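Local structure of sensor protein (Vibrio cholerae, 3BY9) at residues A[28-33]-A[146-151]; A[24-29]-A[152-157]. The protein is the periplasmic sensor domain of the histidine kinase DctB, which binds C4-dicarboxylates such as succinate and probably controls phosphorylation of a histidine in the kinase part. One frame throughout, in Å; residues are numbered along the deposited sequence.

Contact 1 of 2, residues A[28-33]-A[146-151]; sequences DKYAHI and IVVKMD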
loop_
_atom_site.group_PDB
_atom_site.type_symbol
_atom_site.label_atom_id
_atom_site.label_comp_id
_atom_site.label_asym_id
_atom_site.label_seq_id
_atom_site.Cartn_x
_atom_site.Cartn_y
_atom_site.Cartn_z
ATOM N N ASP A 28 -8.804 -6.309 -6.421
ATOM C CA ASP A 28 -9.560 -7.586 -6.429
ATOM C C ASP A 28 -8.837 -8.683 -7.198
ATOM O O ASP A 28 -9.144 -9.878 -7.030
ATOM C CB ASP A 28 -10.970 -7.370 -7.055
ATOM C CG ASP A 28 -11.870 -8.587 -6.922
ATOM O OD1 ASP A 28 -12.156 -8.976 -5.774
ATOM O OD2 ASP A 28 -12.281 -9.144 -7.974
ATOM N N LYS A 29 -7.901 -8.308 -8.059
ATOM C CA LYS A 29 -7.159 -9.315 -8.817
ATOM C C LYS A 29 -6.080 -9.973 -7.959
ATOM O O LYS A 29 -5.520 -11.008 -8.351
ATOM C CB LYS A 29 -6.460 -8.682 -10.007
ATOM C CG LYS A 29 -7.446 -8.068 -11.035
ATOM C CD LYS A 29 -6.705 -7.240 -12.056
ATOM C CE LYS A 29 -7.674 -6.623 -13.035
ATOM N NZ LYS A 29 -6.985 -5.654 -13.919
ATOM N N TYR A 30 -5.800 -9.392 -6.801
ATOM C CA TYR A 30 -4.710 -9.912 -5.954
ATOM C C TYR A 30 -5.148 -10.335 -4.555
ATOM O O TYR A 30 -4.522 -11.182 -3.905
ATOM C CB TYR A 30 -3.654 -8.794 -5.773
ATOM C CG TYR A 30 -3.028 -8.372 -7.067
ATOM C CD1 TYR A 30 -1.915 -9.000 -7.542
ATOM C CD2 TYR A 30 -3.611 -7.367 -7.856
ATOM C CE1 TYR A 30 -1.360 -8.677 -8.789
ATOM C CE2 TYR A 30 -3.068 -7.028 -9.092
ATOM C CZ TYR A 30 -1.952 -7.686 -9.556
ATOM O OH TYR A 30 -1.401 -7.370 -10.806
ATOM N N ALA A 31 -6.228 -9.746 -4.080
ATOM C CA ALA A 31 -6.607 -9.932 -2.685
ATOM C C ALA A 31 -6.851 -11.365 -2.216
ATOM O O ALA A 31 -6.631 -11.662 -1.054
ATOM C CB ALA A 31 -7.884 -9.099 -2.384
ATOM N N HIS A 32 -7.341 -12.202 -3.118
ATOM C CA HIS A 32 -7.718 -13.561 -2.763
ATOM C C HIS A 32 -6.589 -14.531 -3.064
ATOM O O HIS A 32 -6.739 -15.716 -2.778
ATOM C CB HIS A 32 -8.921 -14.009 -3.618
ATOM C CG HIS A 32 -8.689 -13.887 -5.104
ATOM N ND1 HIS A 32 -8.373 -12.686 -5.714
ATOM C CD2 HIS A 32 -8.714 -14.811 -6.101
ATOM C CE1 HIS A 32 -8.221 -12.874 -7.013
ATOM N NE2 HIS A 32 -8.422 -14.153 -7.279
ATOM N N ILE A 33 -5.490 -14.045 -3.620
ATOM C CA ILE A 33 -4.449 -15.004 -4.018
ATOM C C ILE A 33 -3.736 -15.671 -2.843
ATOM O O ILE A 33 -3.453 -16.873 -2.900
ATOM C CB ILE A 33 -3.418 -14.358 -5.003
ATOM C CG1 ILE A 33 -4.148 -13.807 -6.265
ATOM C CG2 ILE A 33 -2.347 -15.394 -5.392
ATOM C CD1 ILE A 33 -4.925 -14.911 -7.076
ATOM N N ILE A 146 1.780 -16.563 3.915
ATOM C CA ILE A 146 2.080 -16.351 2.478
ATOM C C ILE A 146 1.646 -14.902 2.162
ATOM O O ILE A 146 0.601 -14.421 2.643
ATOM C CB ILE A 146 1.327 -17.418 1.627
ATOM C CG1 ILE A 146 1.540 -17.137 0.125
ATOM C CG2 ILE A 146 -0.171 -17.370 1.858
ATOM C CD1 ILE A 146 2.982 -17.292 -0.347
ATOM N N VAL A 147 2.485 -14.203 1.379
ATOM C CA VAL A 147 2.272 -12.779 1.077
ATOM C C VAL A 147 2.347 -12.525 -0.409
ATOM O O VAL A 147 3.179 -13.110 -1.106
ATOM C CB VAL A 147 3.403 -11.928 1.707
ATOM C CG1 VAL A 147 3.089 -10.424 1.506
ATOM C CG2 VAL A 147 3.527 -12.230 3.242
ATOM N N VAL A 148 1.449 -11.685 -0.895
ATOM C CA VAL A 148 1.538 -11.252 -2.300
ATOM C C VAL A 148 1.701 -9.713 -2.211
ATOM O O VAL A 148 0.924 -9.062 -1.525
ATOM C CB VAL A 148 0.221 -11.571 -3.024
ATOM C CG1 VAL A 148 0.153 -10.819 -4.393
ATOM C CG2 VAL A 148 0.184 -13.082 -3.350
ATOM N N LYS A 149 2.692 -9.161 -2.913
ATOM C CA LYS A 149 2.913 -7.711 -2.952
ATOM C C LYS A 149 2.612 -7.244 -4.365
ATOM O O LYS A 149 3.148 -7.780 -5.326
ATOM C CB LYS A 149 4.368 -7.391 -2.605
ATOM C CG LYS A 149 4.702 -5.905 -2.706
ATOM C CD LYS A 149 6.229 -5.705 -2.526
ATOM C CE LYS A 149 6.563 -4.181 -2.617
ATOM N NZ LYS A 149 8.071 -4.027 -2.515
HETATM N N MSE A 150 1.753 -6.232 -4.438
HETATM C CA MSE A 150 1.304 -5.654 -5.717
HETATM C C MSE A 150 1.955 -4.299 -5.920
HETATM O O MSE A 150 1.978 -3.479 -5.006
HETATM C CB MSE A 150 -0.251 -5.461 -5.706
HETATM C CG MSE A 150 -0.783 -5.066 -7.069
HETATM SE SE MSE A 150 -2.601 -4.297 -6.810
HETATM C CE MSE A 150 -2.037 -2.589 -6.019
ATOM N N ASP A 151 2.467 -4.063 -7.132
ATOM C CA ASP A 151 3.079 -2.782 -7.501
ATOM C C ASP A 151 1.888 -1.833 -7.622
ATOM O O ASP A 151 0.784 -2.263 -7.974
ATOM C CB ASP A 151 3.762 -2.969 -8.866
ATOM C CG ASP A 151 4.414 -1.714 -9.387
ATOM O OD1 ASP A 151 5.476 -1.321 -8.843
ATOM O OD2 ASP A 151 3.860 -1.127 -10.351
#
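Met150, a selenomethionine, lies across one face of the Tyr30 ring, and the evidence is of two kinds. The first is a CH-pi contact: CG of Met150 sits 3.6 Å from the centroid of the Tyr30 ring and only 11° off its normal, so a methylene group covers the middle of the face. The second is a Met-aromatic contact made obliquely, since SE of Met150 is 38° off the normal and leans over one side of the ring, 3.4 Å from CD2 of Tyr30. The first torsion of Met150 sets CG opposite the backbone N (chi1 -171°) and carries it over the ring; the second, also near extended, then places SE beyond it.

Aliphatic packing continues the contact along strand 141-150. The two methyls of Val148 divide the work: CG1 meets the ring at its edge, near its plane, 4.2 Å from CD1 of Tyr30, whereas CG2 turns to Ile33 and lies 4.0 Å from its CG2 branch.

Polar bonding serves to place these groups. The backbone N of Ile33 donates to O of Tyr30 over 3.0 Å, closing a type I turn that sends the Tyr30 ring toward the strand and leaves the CG2 branch of Ile33 beside Val148. At the far end of the ring, OH of Tyr30 is bonded to O of Gln71, which anchors the phenol where it is buried. Lys149, a succinate-binding residue between the two strand residues that touch, points away from the loop, and its NZ bonds to O of Gln127.

The whole is a loop between helices 5-27 and 33-38 packed on a central strand of the antiparallel five-stranded sheet of the ligand-binding, PAS-like subdomain; the direction of Lys149 is consistent with a ligand site on the opposite side of that strand.

Contact 2 of 2, residues A[24-29]-A[152-157]; sequences VATLDK and LSAIEQ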
loop_
_atom_site.group_PDB
_atom_site.type_symbol
_atom_site.label_atom_id
_atom_site.label_comp_id
_atom_site.label_asym_id
_atom_site.label_seq_id
_atom_site.Cartn_x
_atom_site.Cartn_y
_atom_site.Cartn_z
ATOM N N VAL A 24 -10.651 -0.608 -6.443
ATOM C CA VAL A 24 -11.241 -1.858 -5.954
ATOM C C VAL A 24 -11.081 -2.968 -6.992
ATOM O O VAL A 24 -10.712 -4.104 -6.633
ATOM C CB VAL A 24 -12.752 -1.645 -5.615
ATOM C CG1 VAL A 24 -13.459 -2.987 -5.300
ATOM C CG2 VAL A 24 -12.857 -0.722 -4.427
ATOM N N ALA A 25 -11.316 -2.653 -8.273
ATOM C CA ALA A 25 -11.221 -3.676 -9.325
ATOM C C ALA A 25 -9.798 -4.173 -9.479
ATOM O O ALA A 25 -9.568 -5.362 -9.781
ATOM C CB ALA A 25 -11.716 -3.139 -10.711
ATOM N N THR A 26 -8.841 -3.261 -9.280
ATOM C CA THR A 26 -7.415 -3.605 -9.441
ATOM C C THR A 26 -6.964 -4.459 -8.255
ATOM O O THR A 26 -6.362 -5.526 -8.443
ATOM C CB THR A 26 -6.598 -2.315 -9.503
ATOM O OG1 THR A 26 -7.015 -1.605 -10.677
ATOM C CG2 THR A 26 -5.121 -2.579 -9.602
ATOM N N LEU A 27 -7.319 -4.030 -7.042
ATOM C CA LEU A 27 -6.919 -4.815 -5.860
ATOM C C LEU A 27 -7.602 -6.221 -5.855
ATOM O O LEU A 27 -7.028 -7.201 -5.374
ATOM C CB LEU A 27 -7.322 -4.056 -4.590
ATOM C CG LEU A 27 -6.526 -2.765 -4.357
ATOM C CD1 LEU A 27 -7.178 -2.012 -3.168
ATOM C CD2 LEU A 27 -5.071 -3.080 -4.069
ATOM N N ASP A 28 -8.804 -6.309 -6.421
ATOM C CA ASP A 28 -9.560 -7.586 -6.429
ATOM C C ASP A 28 -8.837 -8.683 -7.198
ATOM O O ASP A 28 -9.144 -9.878 -7.030
ATOM C CB ASP A 28 -10.970 -7.370 -7.055
ATOM C CG ASP A 28 -11.870 -8.587 -6.922
ATOM O OD1 ASP A 28 -12.156 -8.976 -5.774
ATOM O OD2 ASP A 28 -12.281 -9.144 -7.974
ATOM N N LYS A 29 -7.901 -8.308 -8.059
ATOM C CA LYS A 29 -7.159 -9.315 -8.817
ATOM C C LYS A 29 -6.080 -9.973 -7.959
ATOM O O LYS A 29 -5.520 -11.008 -8.351
ATOM C CB LYS A 29 -6.460 -8.682 -10.007
ATOM C CG LYS A 29 -7.446 -8.068 -11.035
ATOM C CD LYS A 29 -6.705 -7.240 -12.056
ATOM C CE LYS A 29 -7.674 -6.623 -13.035
ATOM N NZ LYS A 29 -6.985 -5.654 -13.919
ATOM N N LEU A 152 2.132 -0.553 -7.380
ATOM C CA LEU A 152 1.059 0.462 -7.427
ATOM C C LEU A 152 0.853 1.152 -8.762
ATOM O O LEU A 152 -0.051 1.983 -8.893
ATOM C CB LEU A 152 1.359 1.538 -6.428
ATOM C CG LEU A 152 1.584 0.969 -5.036
ATOM C CD1 LEU A 152 1.870 2.103 -4.092
ATOM C CD2 LEU A 152 0.353 0.204 -4.578
ATOM N N SER A 153 1.678 0.857 -9.751
ATOM C CA SER A 153 1.542 1.550 -11.047
ATOM C C SER A 153 0.197 1.469 -11.721
ATOM O O SER A 153 -0.289 2.477 -12.229
ATOM C CB SER A 153 2.599 1.047 -12.042
ATOM O OG SER A 153 3.888 1.293 -11.511
ATOM N N ALA A 154 -0.424 0.293 -11.754
ATOM C CA ALA A 154 -1.700 0.224 -12.454
ATOM C C ALA A 154 -2.750 1.117 -11.762
ATOM O O ALA A 154 -3.638 1.661 -12.427
ATOM C CB ALA A 154 -2.190 -1.247 -12.563
ATOM N N ILE A 155 -2.657 1.269 -10.438
ATOM C CA ILE A 155 -3.609 2.154 -9.751
ATOM C C ILE A 155 -3.285 3.606 -10.133
ATOM O O ILE A 155 -4.141 4.323 -10.633
ATOM C CB ILE A 155 -3.538 2.020 -8.206
ATOM C CG1 ILE A 155 -4.162 0.682 -7.769
ATOM C CG2 ILE A 155 -4.305 3.179 -7.513
ATOM C CD1 ILE A 155 -4.203 0.515 -6.216
ATOM N N GLU A 156 -2.052 4.050 -9.890
ATOM C CA GLU A 156 -1.720 5.435 -10.210
ATOM C C GLU A 156 -1.933 5.781 -11.668
ATOM O O GLU A 156 -2.317 6.906 -11.989
ATOM C CB GLU A 156 -0.285 5.757 -9.784
ATOM C CG GLU A 156 -0.137 5.812 -8.265
ATOM C CD GLU A 156 1.253 6.220 -7.776
ATOM O OE1 GLU A 156 2.277 5.837 -8.406
ATOM O OE2 GLU A 156 1.350 6.902 -6.741
ATOM N N GLN A 157 -1.701 4.819 -12.561
ATOM C CA GLN A 157 -1.878 5.064 -13.992
ATOM C C GLN A 157 -3.341 5.225 -14.403
ATOM O O GLN A 157 -3.638 5.714 -15.505
ATOM C CB GLN A 157 -1.210 3.934 -14.792
ATOM C CG GLN A 157 0.259 4.207 -15.202
ATOM C CD GLN A 157 1.198 4.640 -14.058
ATOM O OE1 GLN A 157 0.986 5.669 -13.410
ATOM N NE2 GLN A 157 2.260 3.863 -13.835
#
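Helix-to-helix packing joins the C-terminal end of the long helix 5-27 to the short helix 153-157, which follows the last residues of the five-stranded sheet. The backbones come nearest at Thr26 and Ile155, whose CA atoms are 6.9 Å apart, and the same two residues supply the closest side-chain approach.

Thr26 uses its methyl branch. CG2 of Thr26 lies 3.9 Å from CG1 of Ile155 and, more loosely, 4.4 Å from CB of Ala154, so one methyl reaches two consecutive residues of the short helix. The first torsion of the threonine (chi1 -64°) sets OG1 beside the backbone N, where it bonds to O of His22 one turn earlier, and turns CG2 anti to that N, facing helix 153-157. Ile155 reaches farther by way of its extended CG1-CD1 arm (chi2 -177°), which brings CD1 to 4.3 Å from CD2 of Leu27. The Ile155 side chain also touches Phe19 and Ile23, earlier in the long helix.

A polar link lies just beyond these residues, where NE2 of His22 donates to O of Ala154 and ties the long helix to the backbone of the short one. At the start of helix 153-157, N of Glu156 bonds over 3.0 Å to O of Leu152, the residue just before the helix, helping to set the first turn.

Across the six-residue segments themselves the surfaces that meet are methyl and methylene groups, burying 134 Å² in all. Such a contact depends on shape and on exclusion of water from Thr26, Leu27 and Ile155, with the threonine hydroxyl already satisfied by its own helix.

How the contacts relate
The two contacts hold the end of helix 5-27 and the loop after it against consecutive parts of the chain, strand 141-150 and helix 153-157. Contact 1 is buried throughout and rests on an aromatic face set against a strand; contact 2 is aliphatic, covers less area (134 against 228 Å²), and has one exposed participant, Ala154. Met150 bridges them: its CE lies 3.6 Å from CD2 of Leu27 and 3.8 Å from CD1 of Ile155, making one continuous apolar layer. The difference follows position: 28-33 packs against the sheet, where Lys149 of the succinate site stands on the same strand, whereas 24-29 packs helix to helix, the Leu27 side chain about 10 Å from that of Lys149.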